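PDB 5I1V: CrmK from Actinoalloteichus sp. WH1-2216-6, which is an oxidase with covalently bound FAD that takes part in the recycling of shunt products during caerulomycin biosynthesis. Local coordinates for residues T3-Y16 against A29-Q42. Residues are numbered along the deposited sequence; the frame is centred on the assembly and turned at random.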
ATOM      1  N   THR A   3      -4.178 -19.037  22.238  1.00 47.72           N
ATOM      2  CA  THR A   3      -3.857 -18.788  20.809  1.00 48.30           C
ATOM      3  C   THR A   3      -4.273 -19.985  19.956  1.00 44.26           C
ATOM      4  O   THR A   3      -4.064 -21.153  20.326  1.00 48.78           O
ATOM      5  CB  THR A   3      -2.322 -18.527  20.533  1.00 52.03           C
ATOM      6  OG1 THR A   3      -1.529 -18.792  21.704  1.00 54.72           O
ATOM      7  CG2 THR A   3      -2.066 -17.106  20.111  1.00 49.25           C
ATOM      8  N   ARG A   4      -4.852 -19.676  18.809  1.00 42.00           N
ATOM      9  CA  ARG A   4      -4.785 -20.528  17.638  1.00 36.58           C
ATOM     10  C   ARG A   4      -3.370 -21.168  17.518  1.00 32.63           C
ATOM     11  O   ARG A   4      -2.350 -20.509  17.751  1.00 34.30           O
ATOM     12  CB  ARG A   4      -5.045 -19.635  16.422  1.00 35.95           C
ATOM     13  CG  ARG A   4      -4.839 -20.313  15.072  1.00 36.92           C
ATOM     14  CD  ARG A   4      -5.499 -19.536  13.942  1.00 37.89           C
ATOM     15  NE  ARG A   4      -6.008 -20.496  12.958  1.00 43.05           N
ATOM     16  CZ  ARG A   4      -5.548 -20.610  11.723  1.00 39.59           C
ATOM     17  NH1 ARG A   4      -6.040 -21.521  10.899  1.00 43.68           N
ATOM     18  NH2 ARG A   4      -4.605 -19.804  11.310  1.00 41.46           N
ATOM     19  N   ALA A   5      -3.328 -22.436  17.149  1.00 29.40           N
ATOM     20  CA  ALA A   5      -2.079 -23.131  16.956  1.00 28.32           C
ATOM     21  C   ALA A   5      -1.350 -22.569  15.728  1.00 25.97           C
ATOM     22  O   ALA A   5      -1.969 -22.133  14.756  1.00 26.08           O
ATOM     23  CB  ALA A   5      -2.329 -24.619  16.790  1.00 29.66           C
ATOM     24  N   ALA A   6      -0.028 -22.571  15.779  1.00 25.23           N
ATOM     25  CA  ALA A   6       0.770 -22.092  14.673  1.00 24.54           C
ATOM     26  C   ALA A   6       0.370 -22.807  13.399  1.00 23.83           C
ATOM     27  O   ALA A   6       0.064 -23.993  13.425  1.00 24.99           O
ATOM     28  CB  ALA A   6       2.264 -22.330  14.962  1.00 24.45           C
ATOM     29  N   VAL A   7       0.400 -22.106  12.279  1.00 25.09           N
ATOM     30  CA  VAL A   7       0.147 -22.751  10.971  1.00 25.22           C
ATOM     31  C   VAL A   7       1.390 -23.368  10.366  1.00 23.49           C
ATOM     32  O   VAL A   7       2.469 -22.800  10.457  1.00 24.06           O
ATOM     33  CB  VAL A   7      -0.498 -21.735  10.013  1.00 25.94           C
ATOM     34  CG1 VAL A   7      -0.751 -22.404   8.696  1.00 28.38           C
ATOM     35  CG2 VAL A   7      -1.822 -21.271  10.619  1.00 29.72           C
ATOM     36  N   THR A   8       1.259 -24.560   9.772  1.00 21.91           N
ATOM     37  CA  THR A   8       2.330 -25.183   9.069  1.00 22.97           C
ATOM     38  C   THR A   8       1.900 -25.294   7.618  1.00 22.93           C
ATOM     39  O   THR A   8       0.828 -25.795   7.326  1.00 24.30           O
ATOM     40  CB  THR A   8       2.684 -26.568   9.637  1.00 25.34           C
ATOM     41  OG1 THR A   8       3.186 -26.417  10.967  1.00 27.41           O
ATOM     42  CG2 THR A   8       3.746 -27.243   8.795  1.00 27.75           C
ATOM     43  N   VAL A   9       2.716 -24.794   6.726  1.00 20.85           N
ATOM     44  CA  VAL A   9       2.421 -24.831   5.304  1.00 20.98           C
ATOM     45  C   VAL A   9       3.480 -25.627   4.533  1.00 21.60           C
ATOM     46  O   VAL A   9       4.614 -25.157   4.364  1.00 20.24           O
ATOM     47  CB  VAL A   9       2.298 -23.405   4.739  1.00 21.51           C
ATOM     48  CG1 VAL A   9       2.028 -23.443   3.247  1.00 22.12           C
ATOM     49  CG2 VAL A   9       1.185 -22.629   5.454  1.00 23.00           C
ATOM     50  N   LYS A  10       3.086 -26.810   4.032  1.00 23.65           N
ATOM     51  CA  LYS A  10       3.959 -27.679   3.217  1.00 24.41           C
ATOM     52  C   LYS A  10       3.572 -27.498   1.768  1.00 24.17           C
ATOM     53  O   LYS A  10       2.560 -26.865   1.488  1.00 22.37           O
ATOM     54  CB  LYS A  10       3.780 -29.156   3.642  1.00 28.78           C
ATOM     55  CG  LYS A  10       4.073 -29.367   5.138  1.00 31.72           C
ATOM     56  CD  LYS A  10       4.531 -30.770   5.476  1.00 36.57           C
ATOM     57  CE  LYS A  10       4.961 -30.874   6.931  1.00 42.86           C
ATOM     58  NZ  LYS A  10       3.773 -31.207   7.774  1.00 48.97           N
ATOM     59  N   PRO A  11       4.368 -28.046   0.822  1.00 25.37           N
ATOM     60  CA  PRO A  11       4.101 -27.803  -0.601  1.00 26.91           C
ATOM     61  C   PRO A  11       2.745 -28.259  -1.107  1.00 31.13           C
ATOM     62  O   PRO A  11       2.295 -27.788  -2.143  1.00 32.89           O
ATOM     63  CB  PRO A  11       5.226 -28.555  -1.296  1.00 28.99           C
ATOM     64  CG  PRO A  11       6.339 -28.616  -0.310  1.00 27.23           C
ATOM     65  CD  PRO A  11       5.698 -28.637   1.045  1.00 25.42           C
ATOM     66  N   ASP A  12       2.063 -29.115  -0.366  1.00 30.09           N
ATOM     67  CA  ASP A  12       0.735 -29.531  -0.793  1.00 36.84           C
ATOM     68  C   ASP A  12      -0.350 -28.490  -0.487  1.00 35.85           C
ATOM     69  O   ASP A  12      -1.445 -28.599  -0.984  1.00 33.83           O
ATOM     70  CB  ASP A  12       0.376 -30.905  -0.239  1.00 41.31           C
ATOM     71  CG  ASP A  12       0.169 -30.924   1.268  1.00 45.90           C
ATOM     72  OD1 ASP A  12       0.614 -30.007   2.009  1.00 50.59           O
ATOM     73  OD2 ASP A  12      -0.436 -31.909   1.712  1.00 56.85           O
ATOM     74  N   ASP A  13      -0.018 -27.459   0.290  1.00 32.39           N
ATOM     75  CA  ASP A  13      -0.943 -26.386   0.612  1.00 29.37           C
ATOM     76  C   ASP A  13      -0.835 -25.288  -0.438  1.00 26.47           C
ATOM     77  O   ASP A  13       0.264 -24.893  -0.888  1.00 24.12           O
ATOM     78  CB  ASP A  13      -0.627 -25.883   2.024  1.00 30.23           C
ATOM     79  CG  ASP A  13      -1.642 -24.894   2.537  1.00 32.07           C
ATOM     80  OD1 ASP A  13      -1.860 -23.838   1.902  1.00 32.24           O
ATOM     81  OD2 ASP A  13      -2.223 -25.171   3.585  1.00 30.41           O
ATOM     82  N   HIS A  14      -1.983 -24.770  -0.849  1.00 24.78           N
ATOM     83  CA  HIS A  14      -2.002 -23.713  -1.892  1.00 27.94           C
ATOM     84  C   HIS A  14      -1.243 -22.480  -1.495  1.00 24.25           C
ATOM     85  O   HIS A  14      -0.709 -21.751  -2.326  1.00 22.25           O
ATOM     86  CB  HIS A  14      -3.436 -23.311  -2.259  1.00 34.06           C
ATOM     87  CG  HIS A  14      -4.167 -24.334  -3.074  1.00 41.14           C
ATOM     88  ND1 HIS A  14      -5.546 -24.366  -3.161  1.00 47.86           N
ATOM     89  CD2 HIS A  14      -3.719 -25.366  -3.829  1.00 46.35           C
ATOM     90  CE1 HIS A  14      -5.913 -25.368  -3.939  1.00 47.52           C
ATOM     91  NE2 HIS A  14      -4.824 -25.991  -4.359  1.00 45.12           N
ATOM     92  N   ARG A  15      -1.138 -22.267  -0.198  1.00 20.74           N
ATOM     93  CA  ARG A  15      -0.400 -21.108   0.294  1.00 22.51           C
ATOM     94  C   ARG A  15       1.111 -21.156   0.081  1.00 22.13           C
ATOM     95  O   ARG A  15       1.786 -20.114   0.142  1.00 22.07           O
ATOM     96  CB  ARG A  15      -0.671 -20.945   1.799  1.00 22.87           C
ATOM     97  CG  ARG A  15      -2.034 -20.413   2.107  1.00 21.49           C
ATOM     98  CD  ARG A  15      -2.268 -20.436   3.588  1.00 21.00           C
ATOM     99  NE  ARG A  15      -2.467 -21.782   4.068  1.00 21.00           N
ATOM    100  CZ  ARG A  15      -2.921 -22.066   5.288  1.00 24.26           C
ATOM    101  NH1 ARG A  15      -3.178 -21.095   6.166  1.00 22.60           N
ATOM    102  NH2 ARG A  15      -3.084 -23.328   5.645  1.00 27.31           N
ATOM    103  N   TYR A  16       1.667 -22.348  -0.138  1.00 20.04           N
ATOM    104  CA  TYR A  16       3.110 -22.475  -0.115  1.00 19.07           C
ATOM    105  C   TYR A  16       3.749 -21.626  -1.202  1.00 20.59           C
ATOM    106  O   TYR A  16       4.783 -20.968  -0.946  1.00 19.03           O
ATOM    107  CB  TYR A  16       3.459 -23.962  -0.235  1.00 19.50           C
ATOM    108  CG  TYR A  16       4.925 -24.310  -0.246  1.00 19.87           C
ATOM    109  CD1 TYR A  16       5.695 -24.128  -1.386  1.00 19.88           C
ATOM    110  CD2 TYR A  16       5.553 -24.843   0.909  1.00 20.93           C
ATOM    111  CE1 TYR A  16       7.038 -24.493  -1.406  1.00 21.89           C
ATOM    112  CE2 TYR A  16       6.897 -25.184   0.883  1.00 19.40           C
ATOM    113  CZ  TYR A  16       7.622 -25.007  -0.253  1.00 21.13           C
ATOM    114  OH  TYR A  16       8.932 -25.392  -0.257  1.00 21.98           O
ATOM    115  N   ALA A  29      11.838 -19.232  -2.292  1.00 21.03           N
ATOM    116  CA  ALA A  29      12.213 -20.215  -1.270  1.00 19.80           C
ATOM    117  C   ALA A  29      11.645 -21.606  -1.529  1.00 20.73           C
ATOM    118  O   ALA A  29      10.556 -21.757  -2.091  1.00 23.52           O
ATOM    119  CB  ALA A  29      11.733 -19.721   0.078  1.00 20.79           C
ATOM    120  N   GLN A  30      12.306 -22.634  -1.017  1.00 20.06           N
ATOM    121  CA  GLN A  30      11.738 -23.968  -1.055  1.00 22.61           C
ATOM    122  C   GLN A  30      11.975 -24.768   0.224  1.00 20.68           C
ATOM    123  O   GLN A  30      12.620 -25.818   0.207  1.00 21.04           O
ATOM    124  CB  GLN A  30      12.168 -24.749  -2.318  1.00 25.59           C
ATOM    125  CG  GLN A  30      13.591 -24.576  -2.681  1.00 32.83           C
ATOM    126  CD  GLN A  30      13.895 -25.203  -4.041  1.00 40.22           C
ATOM    127  OE1 GLN A  30      13.231 -26.181  -4.465  1.00 40.38           O
ATOM    128  NE2 GLN A  30      14.887 -24.642  -4.737  1.00 41.06           N
ATOM    129  N   PRO A  31      11.443 -24.283   1.343  1.00 19.46           N
ATOM    130  CA  PRO A  31      11.621 -25.068   2.568  1.00 19.78           C
ATOM    131  C   PRO A  31      10.758 -26.338   2.618  1.00 19.74           C
ATOM    132  O   PRO A  31       9.784 -26.508   1.871  1.00 19.48           O
ATOM    133  CB  PRO A  31      11.184 -24.064   3.646  1.00 18.80           C
ATOM    134  CG  PRO A  31      10.068 -23.373   2.970  1.00 18.30           C
ATOM    135  CD  PRO A  31      10.635 -23.093   1.608  1.00 18.68           C
ATOM    136  N   GLU A  32      11.108 -27.224   3.537  1.00 21.05           N
ATOM    137  CA  GLU A  32      10.252 -28.299   3.968  1.00 24.07           C
ATOM    138  C   GLU A  32       8.866 -27.788   4.339  1.00 22.37           C
ATOM    139  O   GLU A  32       7.837 -28.389   4.004  1.00 20.88           O
ATOM    140  CB  GLU A  32      10.859 -28.922   5.226  1.00 29.29           C
ATOM    141  CG  GLU A  32      10.687 -30.405   5.336  1.00 37.28           C
ATOM    142  CD  GLU A  32      11.130 -30.918   6.702  1.00 39.71           C
ATOM    143  OE1 GLU A  32      10.306 -31.622   7.319  1.00 39.59           O
ATOM    144  OE2 GLU A  32      12.264 -30.588   7.151  1.00 40.86           O
ATOM    145  N   TYR A  33       8.849 -26.689   5.101  1.00 18.59           N
ATOM    146  CA  TYR A  33       7.628 -26.054   5.445  1.00 18.21           C
ATOM    147  C   TYR A  33       7.875 -24.616   5.842  1.00 17.31           C
ATOM    148  O   TYR A  33       8.987 -24.236   6.229  1.00 16.24           O
ATOM    149  CB  TYR A  33       6.889 -26.839   6.565  1.00 18.26           C
ATOM    150  CG  TYR A  33       7.636 -27.054   7.835  1.00 19.41           C
ATOM    151  CD1 TYR A  33       7.573 -26.152   8.866  1.00 20.14           C
ATOM    152  CD2 TYR A  33       8.416 -28.169   7.998  1.00 22.05           C
ATOM    153  CE1 TYR A  33       8.240 -26.375  10.059  1.00 22.36           C
ATOM    154  CE2 TYR A  33       9.125 -28.382   9.145  1.00 23.72           C
ATOM    155  CZ  TYR A  33       9.029 -27.485  10.187  1.00 23.06           C
ATOM    156  OH  TYR A  33       9.756 -27.706  11.338  1.00 21.95           O
ATOM    157  N   PHE A  34       6.838 -23.808   5.733  1.00 17.16           N
ATOM    158  CA  PHE A  34       6.758 -22.513   6.414  1.00 16.80           C
ATOM    159  C   PHE A  34       6.002 -22.721   7.734  1.00 18.18           C
ATOM    160  O   PHE A  34       5.000 -23.505   7.832  1.00 17.41           O
ATOM    161  CB  PHE A  34       5.998 -21.496   5.563  1.00 16.82           C
ATOM    162  CG  PHE A  34       6.654 -21.207   4.250  1.00 17.75           C
ATOM    163  CD1 PHE A  34       6.354 -21.964   3.139  1.00 18.10           C
ATOM    164  CD2 PHE A  34       7.552 -20.164   4.128  1.00 17.69           C
ATOM    165  CE1 PHE A  34       6.924 -21.669   1.909  1.00 17.63           C
ATOM    166  CE2 PHE A  34       8.123 -19.878   2.911  1.00 18.53           C
ATOM    167  CZ  PHE A  34       7.825 -20.650   1.818  1.00 17.97           C
ATOM    168  N   ARG A  35       6.419 -21.996   8.767  1.00 16.60           N
ATOM    169  CA  ARG A  35       5.687 -22.038  10.020  1.00 17.14           C
ATOM    170  C   ARG A  35       5.233 -20.589  10.288  1.00 18.00           C
ATOM    171  O   ARG A  35       6.051 -19.698  10.192  1.00 17.07           O
ATOM    172  CB  ARG A  35       6.620 -22.572  11.122  1.00 18.72           C
ATOM    173  CG  ARG A  35       6.018 -22.556  12.533  1.00 20.46           C
ATOM    174  CD  ARG A  35       4.872 -23.488  12.725  1.00 22.17           C
ATOM    175  NE  ARG A  35       5.232 -24.883  12.443  1.00 26.81           N
ATOM    176  CZ  ARG A  35       5.943 -25.654  13.253  1.00 24.83           C
ATOM    177  NH1 ARG A  35       6.387 -25.204  14.424  1.00 25.38           N
ATOM    178  NH2 ARG A  35       6.198 -26.888  12.901  1.00 27.42           N
ATOM    179  N   LEU A  36       3.941 -20.355  10.546  1.00 16.99           N
ATOM    180  CA  LEU A  36       3.434 -19.023  10.909  1.00 20.01           C
ATOM    181  C   LEU A  36       2.947 -19.038  12.371  1.00 18.65           C
ATOM    182  O   LEU A  36       1.842 -19.506  12.623  1.00 19.65           O
ATOM    183  CB  LEU A  36       2.264 -18.651  10.013  1.00 22.43           C
ATOM    184  CG  LEU A  36       2.446 -18.506   8.483  1.00 29.22           C
ATOM    185  CD1 LEU A  36       2.134 -17.089   8.011  1.00 33.97           C
ATOM    186  CD2 LEU A  36       3.777 -18.907   7.949  1.00 31.62           C
ATOM    187  N   PRO A  37       3.799 -18.600  13.318  1.00 17.37           N
ATOM    188  CA  PRO A  37       3.439 -18.559  14.734  1.00 17.86           C
ATOM    189  C   PRO A  37       2.626 -17.312  15.089  1.00 19.04           C
ATOM    190  O   PRO A  37       2.652 -16.309  14.369  1.00 17.43           O
ATOM    191  CB  PRO A  37       4.786 -18.588  15.424  1.00 18.15           C
ATOM    192  CG  PRO A  37       5.712 -17.992  14.449  1.00 18.23           C
ATOM    193  CD  PRO A  37       5.174 -18.197  13.097  1.00 16.91           C
ATOM    194  N   TYR A  38       1.926 -17.382  16.227  1.00 19.72           N
ATOM    195  CA  TYR A  38       1.092 -16.291  16.680  1.00 22.24           C
ATOM    196  C   TYR A  38       1.593 -15.726  18.026  1.00 23.18           C
ATOM    197  O   TYR A  38       1.047 -14.747  18.497  1.00 24.54           O
ATOM    198  CB  TYR A  38      -0.395 -16.769  16.851  1.00 23.24           C
ATOM    199  CG  TYR A  38      -1.024 -17.155  15.541  1.00 24.69           C
ATOM    200  CD1 TYR A  38      -1.413 -16.176  14.631  1.00 26.51           C
ATOM    201  CD2 TYR A  38      -1.173 -18.497  15.173  1.00 23.74           C
ATOM    202  CE1 TYR A  38      -1.952 -16.510  13.408  1.00 28.62           C
ATOM    203  CE2 TYR A  38      -1.709 -18.855  13.946  1.00 24.81           C
ATOM    204  CZ  TYR A  38      -2.097 -17.852  13.055  1.00 26.59           C
ATOM    205  OH  TYR A  38      -2.618 -18.167  11.826  1.00 27.05           O
ATOM    206  N   SER A  39       2.606 -16.332  18.650  1.00 20.31           N
ATOM    207  CA  SER A  39       3.065 -15.889  19.962  1.00 20.61           C
ATOM    208  C   SER A  39       4.533 -16.248  20.088  1.00 20.76           C
ATOM    209  O   SER A  39       5.034 -17.117  19.363  1.00 19.04           O
ATOM    210  CB  SER A  39       2.286 -16.644  21.041  1.00 21.90           C
ATOM    211  OG  SER A  39       2.590 -18.037  20.959  1.00 23.72           O
ATOM    212  N   THR A  40       5.197 -15.579  21.009  1.00 20.36           N
ATOM    213  CA  THR A  40       6.565 -15.917  21.367  1.00 23.12           C
ATOM    214  C   THR A  40       6.742 -17.413  21.671  1.00 21.96           C
ATOM    215  O   THR A  40       7.723 -17.987  21.245  1.00 19.79           O
ATOM    216  CB  THR A  40       7.016 -15.080  22.561  1.00 23.50           C
ATOM    217  OG1 THR A  40       6.926 -13.703  22.185  1.00 25.80           O
ATOM    218  CG2 THR A  40       8.438 -15.433  22.910  1.00 25.72           C
ATOM    219  N   ALA A  41       5.821 -18.026  22.420  1.00 22.37           N
ATOM    220  CA  ALA A  41       5.927 -19.464  22.776  1.00 24.58           C
ATOM    221  C   ALA A  41       5.930 -20.371  21.514  1.00 22.66           C
ATOM    222  O   ALA A  41       6.606 -21.393  21.441  1.00 21.72           O
ATOM    223  CB  ALA A  41       4.776 -19.868  23.688  1.00 25.06           C
ATOM    224  N   GLN A  42       5.178 -19.972  20.504  1.00 21.04           N
ATOM    225  CA  GLN A  42       5.142 -20.736  19.272  1.00 20.20           C
ATOM    226  C   GLN A  42       6.449 -20.539  18.420  1.00 18.33           C
ATOM    227  O   GLN A  42       6.875 -21.424  17.652  1.00 17.32           O
ATOM    228  CB  GLN A  42       3.872 -20.377  18.524  1.00 20.78           C
ATOM    229  CG  GLN A  42       2.638 -20.977  19.134  1.00 21.75           C
ATOM    230  CD  GLN A  42       1.371 -20.525  18.432  1.00 23.56           C
ATOM    231  OE1 GLN A  42       1.416 -19.762  17.464  1.00 23.59           O
ATOM    232  NE2 GLN A  42       0.236 -20.982  18.921  1.00 24.45           N
TER
HETATM  233  O   HOH W   1       0.847 -19.388  22.416  1.00 38.75           O
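The Y16 ring lies between F34, whose CE1 edge meets one face in a T-shaped stack (centroids 5.1 Å apart, planes at 71°), and P11 CA on the other; V9 O and P31 O lie at its edge. P31 CG covers the centre of one F34 face. This packing lies at one end of the antiparallel strand pair 7-9 with 33-36, at the margin of the FAD-binding domain's mixed sheet; strand 77-80 follows 33-36. Y16 OH, on a side chain whose CG stands opposite the backbone N (chi1 179°), donates to P31 O at 2.5 Å, in the carbonyl plane on a lone pair. A leucine in its place would probably leave P31 O without this donor and the F34 edge without an aromatic face. V7 pairs with L36 and V9 with F34 through two backbone bonds each. Between them, R35 NE donates to T8 OG1, tilted from the guanidinium plane, while NH1 salt-bridges E49. Farther along, R4 NH2 meets Y38 OH edge-on in a weak bond; both groups bond N114 of the second subunit. From helix 40-52 the Q42 amide joins two backbones: OE1 accepts from Y38 N, while NE2 donates nearly straight (170°) to R4 O at 2.9 Å.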